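Long-range contacts in enolase (alpha proteobacterium BAL199, PDB 3UGV), which probably acts as a magnesium-dependent enzyme of the mandelate racemase and muconate lactonizing family, within the enolase superfamily: residues A221-F226 / G246-E251; T34-L39 / D382-N387; G156-Y161 / H335-T340. All coordinates share one frame; numbering follows the deposited sequence.

Contact 1. Residues A221-F226 / G246-E251; sequences ALMVDF and GLEWIE. With MG (magnesium ion), chain B.
Asp-225 and Glu-251 meet at a magnesium ion. OD2 of Asp-225 binds the magnesium at 2.0 Å, and OE2 of Glu-251 binds it at 1.9 Å. Glu-277 and three waters complete six ligands. CG of Glu-251 is anti to the backbone N (chi1 -169°) and the chain runs on extended (chi2 178°), which carries its carboxylate out to the metal. OE1 of Glu-251 accepts a hydrogen bond from Trp-249 NE1 through the anti lone pair, at 3.1 Å, and makes a salt bridge with Lys-194.

Backbone bonds join the parallel strands. Val-224 N reaches Trp-249 O at 3.0 Å, and Glu-251 N reaches Val-224 O at 2.7 Å. Phe-226 N continues the ladder to Glu-251 O.

The apolar contacts lie on two faces. Beside the carboxylates, CG of Met-223 sits over the centre of the Trp-249 six-membered ring, 3.3 Å from its centroid, a CH-pi contact. SD stands farther above the same face, as a Met-aromatic contact. On the other face CG2 of Ile-250 meets the edge of the Phe-226 ring at CE2.

OD2 of Asp-225 and OE2 of Glu-251 are 2.5 Å apart. The shared cation probably offsets their repulsion, as in the metal sites of enolase-superfamily barrels.

Contact 2. Residues T34-L39 / D382-N387; sequences TARPVL and DVVAAN
Asn-387, near the C-terminal end of the chain, lies against Val-38 and Leu-39 of strand 34-39. Its side chain can be followed outward. CB of Asn-387 comes 3.5 Å from the carbonyl O of Leu-39. The first torsion (chi1 -71°) sets CG beside the backbone N, and CG also stays close to that carbonyl. There the amide divides. OD1 of Asn-387 lies 3.1 Å from Leu-39 O, but both atoms are acceptors and do not bond. ND2 of Asn-387 turns back to its own helix and donates to Val-383 O at 3.0 Å, with that oxygen close to the amide plane of Asn-387. This bond fixes the rotation of the amide.

The backbone of the same residue makes the polar link to the strand. Leu-39 N donates to Asn-387 O at 3.1 Å, and CA of Val-38 touches that oxygen in a CA-H...O contact.

One turn earlier, Val-384 meets two side chains. CG1 of Val-384 lies 3.6 Å from NH1 of Arg-36; CG1 of Val-38 is a looser neighbour of it. NH1 of Arg-36 also forms a salt bridge with Glu-381.

The short helix crosses strand 34-39 at 80°. A C-terminal segment thus returns to the outermost strand of the antiparallel sheet 30-75, as in the capping domain of enolase-superfamily enzymes.

Contact 3. Residues G156-Y161 / H335-T340; sequences GSVKAY and HVMRVT
Arg-338 and Met-337 cover Gly-156, Ser-157 and Val-158 at the start of strand 157-162. This is probably the first strand of the modified beta/alpha barrel of the enolase superfamily, running parallel to strand 346-348. Segment 335-340 comes from the end of helix 330-337.

In the first shell, NH1 of Arg-338 donates to Ser-157 O at 3.2 Å, with an N-H...O angle of 144°. The oxygen lies in the guanidinium plane, at its edge. CA of Gly-156 lies over one face of the guanidinium, toward its rim, 3.5 Å from NH1 of Arg-338. A CB on Gly-156 would point into NH1, so the bare glycine leaves room for the flat group. Val-158 splits its two methyls. CG1 of Val-158 meets CB of Met-337 at 3.8 Å, and CG2 meets CD of Arg-338 at 3.9 Å.

Several features position these groups. The Arg-338 chain is bent at chi2 and chi3 (-66° and -59°), which folds the guanidinium back over the strand. Its NE donates to Thr-154 O. A lysine in place of Arg-338 would probably leave Ser-157 O or Thr-154 O without its donor and uncover CA of Gly-156.

Farther out, Met-337 packs on Trp-310 of helix 306-320. That tryptophan also bonds through NE1 to Thr-340 OG1. OG1 of Thr-340 donates to Val-336 O at 2.6 Å, and Val-339 N reaches that oxygen from the opposite face of the carbonyl plane.

Contacts 1 and 3 belong to one neighbourhood, with centres about 20 Å apart. They touch where CE of Met-223 packs on CG of Tyr-161 at 3.5 Å, and the Tyr-161 and Trp-249 rings meet edge-to-face. A polar path also joins them: Tyr-161 OH is hydrogen-bonded to Lys-194, the salt-bridge partner in contact 1. Contact 3 thus adjoins the magnesium site through its strand. Contact 2 stands apart. Its centre is about 34 Å from that of contact 1 and about 28 Å from that of contact 3, and its nearest atoms are about 20 Å and 19 Å from theirs. Along the chain, contact 2 closes a loop that encloses both others.

Contact 1. Residues A221-F226 / G246-E251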
ATOM      1  N   ALA F 221      18.032 -23.117 -24.337  1.00 15.38           N
ATOM      2  CA  ALA F 221      17.811 -22.044 -23.387  1.00 19.13           C
ATOM      3  C   ALA F 221      19.139 -21.670 -22.750  1.00 21.10           C
ATOM      4  O   ALA F 221      19.945 -22.556 -22.457  1.00 24.85           O
ATOM      5  CB  ALA F 221      16.814 -22.491 -22.314  1.00 16.41           C
ATOM      6  N   LEU F 222      19.370 -20.369 -22.557  1.00 17.54           N
ATOM      7  CA  LEU F 222      20.520 -19.883 -21.781  1.00 17.61           C
ATOM      8  C   LEU F 222      20.084 -19.207 -20.483  1.00 20.89           C
ATOM      9  O   LEU F 222      19.271 -18.275 -20.484  1.00 22.84           O
ATOM     10  CB  LEU F 222      21.372 -18.907 -22.586  1.00 16.44           C
ATOM     11  CG  LEU F 222      21.967 -19.446 -23.877  1.00 27.56           C
ATOM     12  CD1 LEU F 222      22.774 -18.350 -24.548  1.00 19.35           C
ATOM     13  CD2 LEU F 222      22.839 -20.648 -23.583  1.00 28.12           C
ATOM     14  N   MET F 223      20.610 -19.703 -19.374  1.00 22.92           N
ATOM     15  CA  MET F 223      20.370 -19.102 -18.073  1.00 21.07           C
ATOM     16  C   MET F 223      21.626 -18.321 -17.741  1.00 22.12           C
ATOM     17  O   MET F 223      22.727 -18.847 -17.798  1.00 33.81           O
ATOM     18  CB  MET F 223      20.139 -20.181 -17.011  1.00 23.91           C
ATOM     19  CG  MET F 223      18.847 -20.976 -17.141  1.00 27.13           C
ATOM     20  SD  MET F 223      18.791 -22.068 -18.592  1.00 25.44           S
ATOM     21  CE  MET F 223      17.768 -23.388 -17.924  1.00 21.81           C
ATOM     22  N   VAL F 224      21.479 -17.058 -17.408  1.00 19.64           N
ATOM     23  CA  VAL F 224      22.649 -16.245 -17.155  1.00 22.76           C
ATOM     24  C   VAL F 224      22.780 -15.948 -15.666  1.00 21.97           C
ATOM     25  O   VAL F 224      21.809 -15.564 -15.012  1.00 25.56           O
ATOM     26  CB  VAL F 224      22.611 -14.956 -17.993  1.00 26.19           C
ATOM     27  CG1 VAL F 224      23.275 -13.785 -17.261  1.00 23.87           C
ATOM     28  CG2 VAL F 224      23.249 -15.203 -19.359  1.00 28.43           C
ATOM     29  N   ASP F 225      23.981 -16.147 -15.138  1.00 19.75           N
ATOM     30  CA  ASP F 225      24.252 -15.923 -13.722  1.00 20.22           C
ATOM     31  C   ASP F 225      25.383 -14.924 -13.535  1.00 30.99           C
ATOM     32  O   ASP F 225      26.481 -15.114 -14.073  1.00 32.06           O
ATOM     33  CB  ASP F 225      24.642 -17.236 -13.047  1.00 27.13           C
ATOM     34  CG  ASP F 225      24.543 -17.167 -11.522  1.00 27.68           C
ATOM     35  OD1 ASP F 225      24.650 -16.062 -10.922  1.00 25.14           O
ATOM     36  OD2 ASP F 225      24.345 -18.231 -10.923  1.00 26.21           O
ATOM     37  N   PHE F 226      25.120 -13.867 -12.767  1.00 28.34           N
ATOM     38  CA  PHE F 226      26.135 -12.849 -12.508  1.00 20.28           C
ATOM     39  C   PHE F 226      26.861 -13.104 -11.205  1.00 20.80           C
ATOM     40  O   PHE F 226      27.832 -12.432 -10.903  1.00 25.24           O
ATOM     41  CB  PHE F 226      25.506 -11.468 -12.437  1.00 17.79           C
ATOM     42  CG  PHE F 226      25.190 -10.870 -13.767  1.00 19.91           C
ATOM     43  CD1 PHE F 226      26.160 -10.190 -14.479  1.00 21.12           C
ATOM     44  CD2 PHE F 226      23.911 -10.953 -14.294  1.00 20.74           C
ATOM     45  CE1 PHE F 226      25.869  -9.610 -15.707  1.00 20.91           C
ATOM     46  CE2 PHE F 226      23.611 -10.382 -15.528  1.00 25.24           C
ATOM     47  CZ  PHE F 226      24.594  -9.717 -16.233  1.00 18.14           C
ATOM     48  N   GLY F 246      16.653 -12.510 -25.233  1.00 24.97           N
ATOM     49  CA  GLY F 246      15.896 -13.754 -25.219  1.00 17.15           C
ATOM     50  C   GLY F 246      16.436 -14.803 -24.253  1.00 22.04           C
ATOM     51  O   GLY F 246      16.262 -15.995 -24.477  1.00 28.53           O
ATOM     52  N   LEU F 247      17.073 -14.368 -23.165  1.00 20.00           N
ATOM     53  CA  LEU F 247      17.584 -15.294 -22.144  1.00 20.50           C
ATOM     54  C   LEU F 247      16.449 -15.987 -21.403  1.00 22.98           C
ATOM     55  O   LEU F 247      15.343 -15.442 -21.300  1.00 24.00           O
ATOM     56  CB  LEU F 247      18.442 -14.544 -21.125  1.00 16.14           C
ATOM     57  CG  LEU F 247      19.606 -13.757 -21.714  1.00 21.53           C
ATOM     58  CD1 LEU F 247      20.216 -12.871 -20.652  1.00 18.97           C
ATOM     59  CD2 LEU F 247      20.638 -14.728 -22.319  1.00 16.63           C
ATOM     60  N   GLU F 248      16.719 -17.184 -20.891  1.00 19.00           N
ATOM     61  CA  GLU F 248      15.730 -17.930 -20.118  1.00 17.04           C
ATOM     62  C   GLU F 248      15.516 -17.240 -18.763  1.00 20.29           C
ATOM     63  O   GLU F 248      14.393 -17.081 -18.303  1.00 18.89           O
ATOM     64  CB  GLU F 248      16.192 -19.361 -19.896  1.00 17.67           C
ATOM     65  CG  GLU F 248      15.313 -20.166 -18.932  1.00 18.74           C
ATOM     66  CD  GLU F 248      14.072 -20.754 -19.584  1.00 32.91           C
ATOM     67  OE1 GLU F 248      13.925 -20.633 -20.825  1.00 35.53           O
ATOM     68  OE2 GLU F 248      13.251 -21.360 -18.854  1.00 38.20           O
ATOM     69  N   TRP F 249      16.603 -16.812 -18.135  1.00 18.35           N
ATOM     70  CA  TRP F 249      16.495 -15.947 -16.968  1.00 14.33           C
ATOM     71  C   TRP F 249      17.804 -15.264 -16.667  1.00 21.16           C
ATOM     72  O   TRP F 249      18.843 -15.653 -17.199  1.00 14.46           O
ATOM     73  CB  TRP F 249      16.023 -16.722 -15.735  1.00 14.70           C
ATOM     74  CG  TRP F 249      17.016 -17.693 -15.120  1.00 14.66           C
ATOM     75  CD1 TRP F 249      18.261 -17.407 -14.610  1.00 23.95           C
ATOM     76  CD2 TRP F 249      16.801 -19.089 -14.871  1.00 19.15           C
ATOM     77  NE1 TRP F 249      18.841 -18.549 -14.099  1.00 15.24           N
ATOM     78  CE2 TRP F 249      17.957 -19.589 -14.234  1.00 17.35           C
ATOM     79  CE3 TRP F 249      15.742 -19.966 -15.128  1.00 16.76           C
ATOM     80  CZ2 TRP F 249      18.083 -20.925 -13.866  1.00 23.66           C
ATOM     81  CZ3 TRP F 249      15.875 -21.292 -14.763  1.00 20.18           C
ATOM     82  CH2 TRP F 249      17.035 -21.758 -14.143  1.00 19.84           C
ATOM     83  N   ILE F 250      17.738 -14.248 -15.809  1.00 19.60           N
ATOM     84  CA  ILE F 250      18.916 -13.562 -15.290  1.00 17.99           C
ATOM     85  C   ILE F 250      19.016 -13.792 -13.775  1.00 26.53           C
ATOM     86  O   ILE F 250      18.062 -13.534 -13.021  1.00 21.94           O
ATOM     87  CB  ILE F 250      18.834 -12.060 -15.575  1.00 18.71           C
ATOM     88  CG1 ILE F 250      18.803 -11.811 -17.084  1.00 23.10           C
ATOM     89  CG2 ILE F 250      19.990 -11.310 -14.927  1.00  9.30           C
ATOM     90  CD1 ILE F 250      18.346 -10.407 -17.422  1.00 17.51           C
ATOM     91  N   GLU F 251      20.177 -14.260 -13.328  1.00 12.50           N
ATOM     92  CA  GLU F 251      20.318 -14.750 -11.962  1.00 11.45           C
ATOM     93  C   GLU F 251      21.236 -13.873 -11.127  1.00 21.02           C
ATOM     94  O   GLU F 251      22.332 -13.531 -11.573  1.00 26.85           O
ATOM     95  CB  GLU F 251      20.845 -16.185 -11.998  1.00 12.68           C
ATOM     96  CG  GLU F 251      20.812 -16.931 -10.692  1.00 24.88           C
ATOM     97  CD  GLU F 251      21.302 -18.368 -10.853  1.00 34.86           C
ATOM     98  OE1 GLU F 251      20.926 -19.037 -11.855  1.00 27.29           O
ATOM     99  OE2 GLU F 251      22.075 -18.822  -9.986  1.00 32.57           O
TER
HETATM  100 MG    MG B 500      23.827 -19.145  -9.249  1.00 28.29          MG
HETATM  101  O   HOH W   1      16.999 -18.633 -23.687  1.00 19.08           O
HETATM  102  O   HOH W   2      24.275 -21.176  -9.546  1.00 29.46           O
HETATM  103  O   HOH W   3      25.744 -19.164  -8.428  1.00 25.66           O
HETATM  104  O   HOH W   4      23.798 -17.118  -8.643  1.00 32.08           O

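Contact 2. Residues T34-L39 / D382-N387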
ATOM      1  N   THR F  34      28.948 -39.719  10.893  1.00 46.45           N
ATOM      2  CA  THR F  34      30.345 -39.465  10.568  1.00 51.72           C
ATOM      3  C   THR F  34      30.468 -38.518   9.377  1.00 51.02           C
ATOM      4  O   THR F  34      29.805 -38.697   8.356  1.00 55.01           O
ATOM      5  CB  THR F  34      31.109 -40.757  10.275  1.00 52.91           C
ATOM      6  OG1 THR F  34      31.098 -41.588  11.440  1.00 59.90           O
ATOM      7  CG2 THR F  34      32.538 -40.441   9.914  1.00 53.13           C
ATOM      8  N   ALA F  35      31.314 -37.504   9.530  1.00 47.47           N
ATOM      9  CA  ALA F  35      31.544 -36.521   8.481  1.00 45.04           C
ATOM     10  C   ALA F  35      33.006 -36.524   8.057  1.00 48.58           C
ATOM     11  O   ALA F  35      33.906 -36.363   8.887  1.00 47.79           O
ATOM     12  CB  ALA F  35      31.129 -35.135   8.948  1.00 40.51           C
ATOM     13  N   ARG F  36      33.226 -36.708   6.758  1.00 43.90           N
ATOM     14  CA  ARG F  36      34.565 -36.796   6.194  1.00 42.14           C
ATOM     15  C   ARG F  36      34.765 -35.740   5.119  1.00 45.39           C
ATOM     16  O   ARG F  36      34.087 -35.754   4.098  1.00 51.26           O
ATOM     17  CB  ARG F  36      34.791 -38.183   5.589  1.00 39.34           C
ATOM     18  CG  ARG F  36      34.794 -39.304   6.615  1.00 48.64           C
ATOM     19  CD  ARG F  36      35.050 -40.644   5.960  1.00 49.97           C
ATOM     20  NE  ARG F  36      33.881 -41.140   5.241  1.00 49.37           N
ATOM     21  CZ  ARG F  36      33.938 -42.042   4.266  1.00 52.94           C
ATOM     22  NH1 ARG F  36      35.110 -42.535   3.887  1.00 55.95           N
ATOM     23  NH2 ARG F  36      32.826 -42.447   3.664  1.00 53.90           N
ATOM     24  N   PRO F  37      35.706 -34.819   5.340  1.00 41.36           N
ATOM     25  CA  PRO F  37      35.952 -33.775   4.346  1.00 39.70           C
ATOM     26  C   PRO F  37      36.827 -34.284   3.204  1.00 41.85           C
ATOM     27  O   PRO F  37      37.811 -34.977   3.447  1.00 47.72           O
ATOM     28  CB  PRO F  37      36.703 -32.712   5.153  1.00 37.14           C
ATOM     29  CG  PRO F  37      37.450 -33.502   6.176  1.00 44.13           C
ATOM     30  CD  PRO F  37      36.569 -34.675   6.526  1.00 42.18           C
ATOM     31  N   VAL F  38      36.459 -33.970   1.969  1.00 36.34           N
ATOM     32  CA  VAL F  38      37.345 -34.249   0.852  1.00 38.15           C
ATOM     33  C   VAL F  38      37.454 -33.026  -0.043  1.00 39.31           C
ATOM     34  O   VAL F  38      36.714 -32.061   0.124  1.00 40.36           O
ATOM     35  CB  VAL F  38      36.916 -35.490   0.041  1.00 39.98           C
ATOM     36  CG1 VAL F  38      36.421 -36.577   0.975  1.00 45.56           C
ATOM     37  CG2 VAL F  38      35.859 -35.137  -0.957  1.00 35.97           C
ATOM     38  N   LEU F  39      38.399 -33.064  -0.975  1.00 36.90           N
ATOM     39  CA  LEU F  39      38.663 -31.937  -1.848  1.00 39.75           C
ATOM     40  C   LEU F  39      38.997 -32.484  -3.216  1.00 42.84           C
ATOM     41  O   LEU F  39      39.997 -33.182  -3.380  1.00 43.33           O
ATOM     42  CB  LEU F  39      39.827 -31.092  -1.312  1.00 39.29           C
ATOM     43  CG  LEU F  39      39.979 -29.689  -1.918  1.00 47.33           C
ATOM     44  CD1 LEU F  39      38.905 -28.750  -1.380  1.00 43.07           C
ATOM     45  CD2 LEU F  39      41.362 -29.097  -1.664  1.00 44.21           C
ATOM     46  N   ASP F 382      37.808 -45.577  -3.009  1.00 43.84           N
ATOM     47  CA  ASP F 382      39.143 -45.330  -3.566  1.00 55.56           C
ATOM     48  C   ASP F 382      39.355 -43.838  -3.833  1.00 56.62           C
ATOM     49  O   ASP F 382      40.282 -43.212  -3.302  1.00 57.26           O
ATOM     50  CB  ASP F 382      39.359 -46.124  -4.857  1.00 61.65           C
ATOM     51  CG  ASP F 382      39.509 -47.612  -4.608  1.00 75.24           C
ATOM     52  OD1 ASP F 382      39.901 -47.991  -3.478  1.00 75.18           O
ATOM     53  OD2 ASP F 382      39.242 -48.400  -5.545  1.00 79.36           O
ATOM     54  N   VAL F 383      38.480 -43.277  -4.660  1.00 49.29           N
ATOM     55  CA  VAL F 383      38.493 -41.856  -4.943  1.00 35.63           C
ATOM     56  C   VAL F 383      38.419 -41.058  -3.647  1.00 42.87           C
ATOM     57  O   VAL F 383      39.094 -40.037  -3.505  1.00 42.12           O
ATOM     58  CB  VAL F 383      37.319 -41.467  -5.849  1.00 38.65           C
ATOM     59  CG1 VAL F 383      37.325 -39.977  -6.097  1.00 46.50           C
ATOM     60  CG2 VAL F 383      37.395 -42.222  -7.166  1.00 44.22           C
ATOM     61  N   VAL F 384      37.599 -41.522  -2.704  1.00 36.85           N
ATOM     62  CA  VAL F 384      37.501 -40.850  -1.410  1.00 36.70           C
ATOM     63  C   VAL F 384      38.847 -40.808  -0.690  1.00 41.80           C
ATOM     64  O   VAL F 384      39.253 -39.759  -0.180  1.00 46.88           O
ATOM     65  CB  VAL F 384      36.434 -41.491  -0.492  1.00 35.92           C
ATOM     66  CG1 VAL F 384      36.558 -40.962   0.937  1.00 27.40           C
ATOM     67  CG2 VAL F 384      35.060 -41.209  -1.033  1.00 45.21           C
ATOM     68  N   ALA F 385      39.542 -41.943  -0.651  1.00 48.13           N
ATOM     69  CA  ALA F 385      40.834 -42.020   0.037  1.00 51.52           C
ATOM     70  C   ALA F 385      41.864 -41.098  -0.610  1.00 48.16           C
ATOM     71  O   ALA F 385      42.583 -40.363   0.078  1.00 47.29           O
ATOM     72  CB  ALA F 385      41.342 -43.453   0.058  1.00 50.33           C
ATOM     73  N   ALA F 386      41.920 -41.141  -1.938  1.00 42.08           N
ATOM     74  CA  ALA F 386      42.839 -40.310  -2.707  1.00 40.84           C
ATOM     75  C   ALA F 386      42.596 -38.803  -2.529  1.00 45.05           C
ATOM     76  O   ALA F 386      43.427 -37.986  -2.933  1.00 46.79           O
ATOM     77  CB  ALA F 386      42.781 -40.694  -4.193  1.00 39.41           C
ATOM     78  N   ASN F 387      41.475 -38.430  -1.915  1.00 47.54           N
ATOM     79  CA  ASN F 387      41.116 -37.012  -1.815  1.00 49.47           C
ATOM     80  C   ASN F 387      40.717 -36.524  -0.424  1.00 51.88           C
ATOM     81  O   ASN F 387      40.391 -35.341  -0.234  1.00 42.45           O
ATOM     82  CB  ASN F 387      40.025 -36.663  -2.833  1.00 40.11           C
ATOM     83  CG  ASN F 387      40.542 -36.666  -4.241  1.00 42.88           C
ATOM     84  OD1 ASN F 387      41.261 -35.750  -4.646  1.00 46.71           O
ATOM     85  ND2 ASN F 387      40.207 -37.709  -4.996  1.00 42.95           N
TER

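Contact 3. Residues G156-Y161 / H335-T340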
ATOM      1  N   GLY F 156      11.690 -41.089 -11.936  1.00 38.98           N
ATOM      2  CA  GLY F 156      11.426 -40.724 -13.313  1.00 36.93           C
ATOM      3  C   GLY F 156      12.365 -39.640 -13.798  1.00 34.25           C
ATOM      4  O   GLY F 156      13.406 -39.390 -13.192  1.00 36.32           O
ATOM      5  N   SER F 157      11.975 -38.989 -14.886  1.00 29.73           N
ATOM      6  CA  SER F 157      12.801 -37.989 -15.550  1.00 38.35           C
ATOM      7  C   SER F 157      12.566 -36.583 -14.996  1.00 32.96           C
ATOM      8  O   SER F 157      11.443 -36.222 -14.651  1.00 33.52           O
ATOM      9  CB  SER F 157      12.523 -37.996 -17.061  1.00 40.28           C
ATOM     10  OG  SER F 157      13.320 -38.966 -17.711  1.00 52.06           O
ATOM     11  N   VAL F 158      13.640 -35.802 -14.918  1.00 26.24           N
ATOM     12  CA  VAL F 158      13.556 -34.403 -14.514  1.00 25.79           C
ATOM     13  C   VAL F 158      14.399 -33.578 -15.475  1.00 28.87           C
ATOM     14  O   VAL F 158      15.603 -33.820 -15.606  1.00 25.59           O
ATOM     15  CB  VAL F 158      14.094 -34.176 -13.100  1.00 29.02           C
ATOM     16  CG1 VAL F 158      13.749 -32.750 -12.632  1.00 31.60           C
ATOM     17  CG2 VAL F 158      13.538 -35.210 -12.141  1.00 25.00           C
ATOM     18  N   LYS F 159      13.763 -32.627 -16.156  1.00 24.91           N
ATOM     19  CA  LYS F 159      14.448 -31.788 -17.133  1.00 27.35           C
ATOM     20  C   LYS F 159      15.555 -31.031 -16.424  1.00 28.24           C
ATOM     21  O   LYS F 159      15.339 -30.485 -15.348  1.00 24.94           O
ATOM     22  CB  LYS F 159      13.466 -30.804 -17.789  1.00 22.22           C
ATOM     23  CG  LYS F 159      13.975 -30.164 -19.086  1.00 26.08           C
ATOM     24  CD  LYS F 159      12.951 -29.206 -19.678  1.00 25.18           C
ATOM     25  CE  LYS F 159      12.558 -28.166 -18.637  1.00 38.96           C
ATOM     26  NZ  LYS F 159      11.482 -27.238 -19.093  1.00 47.47           N
ATOM     27  N   ALA F 160      16.750 -31.018 -17.001  1.00 24.37           N
ATOM     28  CA  ALA F 160      17.860 -30.328 -16.354  1.00 18.31           C
ATOM     29  C   ALA F 160      18.568 -29.407 -17.323  1.00 20.79           C
ATOM     30  O   ALA F 160      18.342 -29.456 -18.527  1.00 31.65           O
ATOM     31  CB  ALA F 160      18.842 -31.326 -15.753  1.00 18.58           C
ATOM     32  N   TYR F 161      19.417 -28.547 -16.786  1.00 21.84           N
ATOM     33  CA  TYR F 161      20.276 -27.714 -17.607  1.00 18.02           C
ATOM     34  C   TYR F 161      21.681 -27.873 -17.076  1.00 21.50           C
ATOM     35  O   TYR F 161      21.883 -28.190 -15.897  1.00 15.00           O
ATOM     36  CB  TYR F 161      19.830 -26.243 -17.571  1.00 11.30           C
ATOM     37  CG  TYR F 161      19.994 -25.537 -16.221  1.00 19.66           C
ATOM     38  CD1 TYR F 161      21.132 -24.804 -15.939  1.00 24.98           C
ATOM     39  CD2 TYR F 161      18.993 -25.582 -15.252  1.00 19.27           C
ATOM     40  CE1 TYR F 161      21.278 -24.152 -14.729  1.00 33.29           C
ATOM     41  CE2 TYR F 161      19.127 -24.930 -14.051  1.00 15.19           C
ATOM     42  CZ  TYR F 161      20.276 -24.216 -13.798  1.00 22.70           C
ATOM     43  OH  TYR F 161      20.438 -23.570 -12.616  1.00 25.80           O
ATOM     44  N   HIS F 335      15.194 -36.038  -6.764  1.00 22.87           N
ATOM     45  CA  HIS F 335      14.175 -36.678  -5.928  1.00 26.40           C
ATOM     46  C   HIS F 335      13.044 -35.727  -5.544  1.00 27.31           C
ATOM     47  O   HIS F 335      11.883 -36.034  -5.804  1.00 28.00           O
ATOM     48  CB  HIS F 335      14.785 -37.335  -4.683  1.00 24.43           C
ATOM     49  CG  HIS F 335      15.363 -38.692  -4.944  1.00 30.74           C
ATOM     50  ND1 HIS F 335      14.609 -39.847  -4.891  1.00 34.52           N
ATOM     51  CD2 HIS F 335      16.620 -39.078  -5.268  1.00 26.67           C
ATOM     52  CE1 HIS F 335      15.377 -40.885  -5.168  1.00 30.90           C
ATOM     53  NE2 HIS F 335      16.601 -40.445  -5.402  1.00 27.09           N
ATOM     54  N   VAL F 336      13.375 -34.574  -4.951  1.00 18.27           N
ATOM     55  CA  VAL F 336      12.330 -33.650  -4.488  1.00 21.79           C
ATOM     56  C   VAL F 336      11.619 -32.960  -5.643  1.00 23.22           C
ATOM     57  O   VAL F 336      10.456 -32.587  -5.510  1.00 26.28           O
ATOM     58  CB  VAL F 336      12.841 -32.561  -3.492  1.00 22.52           C
ATOM     59  CG1 VAL F 336      13.375 -33.196  -2.234  1.00 20.63           C
ATOM     60  CG2 VAL F 336      13.902 -31.683  -4.143  1.00 16.17           C
ATOM     61  N   MET F 337      12.309 -32.788  -6.771  1.00 21.96           N
ATOM     62  CA  MET F 337      11.667 -32.180  -7.950  1.00 25.33           C
ATOM     63  C   MET F 337      10.537 -33.049  -8.474  1.00 27.27           C
ATOM     64  O   MET F 337       9.597 -32.547  -9.096  1.00 30.74           O
ATOM     65  CB  MET F 337      12.672 -31.879  -9.071  1.00 22.42           C
ATOM     66  CG  MET F 337      13.606 -30.727  -8.761  1.00 26.76           C
ATOM     67  SD  MET F 337      12.775 -29.141  -8.913  1.00 27.61           S
ATOM     68  CE  MET F 337      12.898 -28.885 -10.688  1.00 27.20           C
ATOM     69  N   ARG F 338      10.631 -34.353  -8.210  1.00 34.62           N
ATOM     70  CA  ARG F 338       9.587 -35.302  -8.599  1.00 32.30           C
ATOM     71  C   ARG F 338       8.287 -35.065  -7.836  1.00 33.43           C
ATOM     72  O   ARG F 338       7.226 -35.460  -8.296  1.00 31.46           O
ATOM     73  CB  ARG F 338      10.051 -36.753  -8.404  1.00 27.64           C
ATOM     74  CG  ARG F 338      11.110 -37.225  -9.404  1.00 30.17           C
ATOM     75  CD  ARG F 338      10.565 -37.302 -10.825  1.00 29.13           C
ATOM     76  NE  ARG F 338       9.431 -38.218 -10.926  1.00 42.65           N
ATOM     77  CZ  ARG F 338       8.802 -38.518 -12.066  1.00 49.82           C
ATOM     78  NH1 ARG F 338       9.191 -37.980 -13.216  1.00 45.28           N
ATOM     79  NH2 ARG F 338       7.778 -39.364 -12.062  1.00 45.82           N
ATOM     80  N   VAL F 339       8.363 -34.425  -6.674  1.00 30.13           N
ATOM     81  CA  VAL F 339       7.149 -34.122  -5.918  1.00 33.44           C
ATOM     82  C   VAL F 339       6.978 -32.632  -5.676  1.00 39.73           C
ATOM     83  O   VAL F 339       6.201 -32.232  -4.817  1.00 42.39           O
ATOM     84  CB  VAL F 339       7.125 -34.830  -4.565  1.00 26.89           C
ATOM     85  CG1 VAL F 339       7.160 -36.328  -4.770  1.00 33.72           C
ATOM     86  CG2 VAL F 339       8.308 -34.375  -3.712  1.00 26.14           C
ATOM     87  N   THR F 340       7.701 -31.813  -6.430  1.00 33.91           N
ATOM     88  CA  THR F 340       7.594 -30.363  -6.273  1.00 28.11           C
ATOM     89  C   THR F 340       6.579 -29.779  -7.257  1.00 27.37           C
ATOM     90  O   THR F 340       6.730 -29.865  -8.485  1.00 25.58           O
ATOM     91  CB  THR F 340       8.953 -29.683  -6.424  1.00 26.05           C
ATOM     92  OG1 THR F 340       9.815 -30.120  -5.367  1.00 25.82           O
ATOM     93  CG2 THR F 340       8.800 -28.167  -6.379  1.00 18.66           C
TER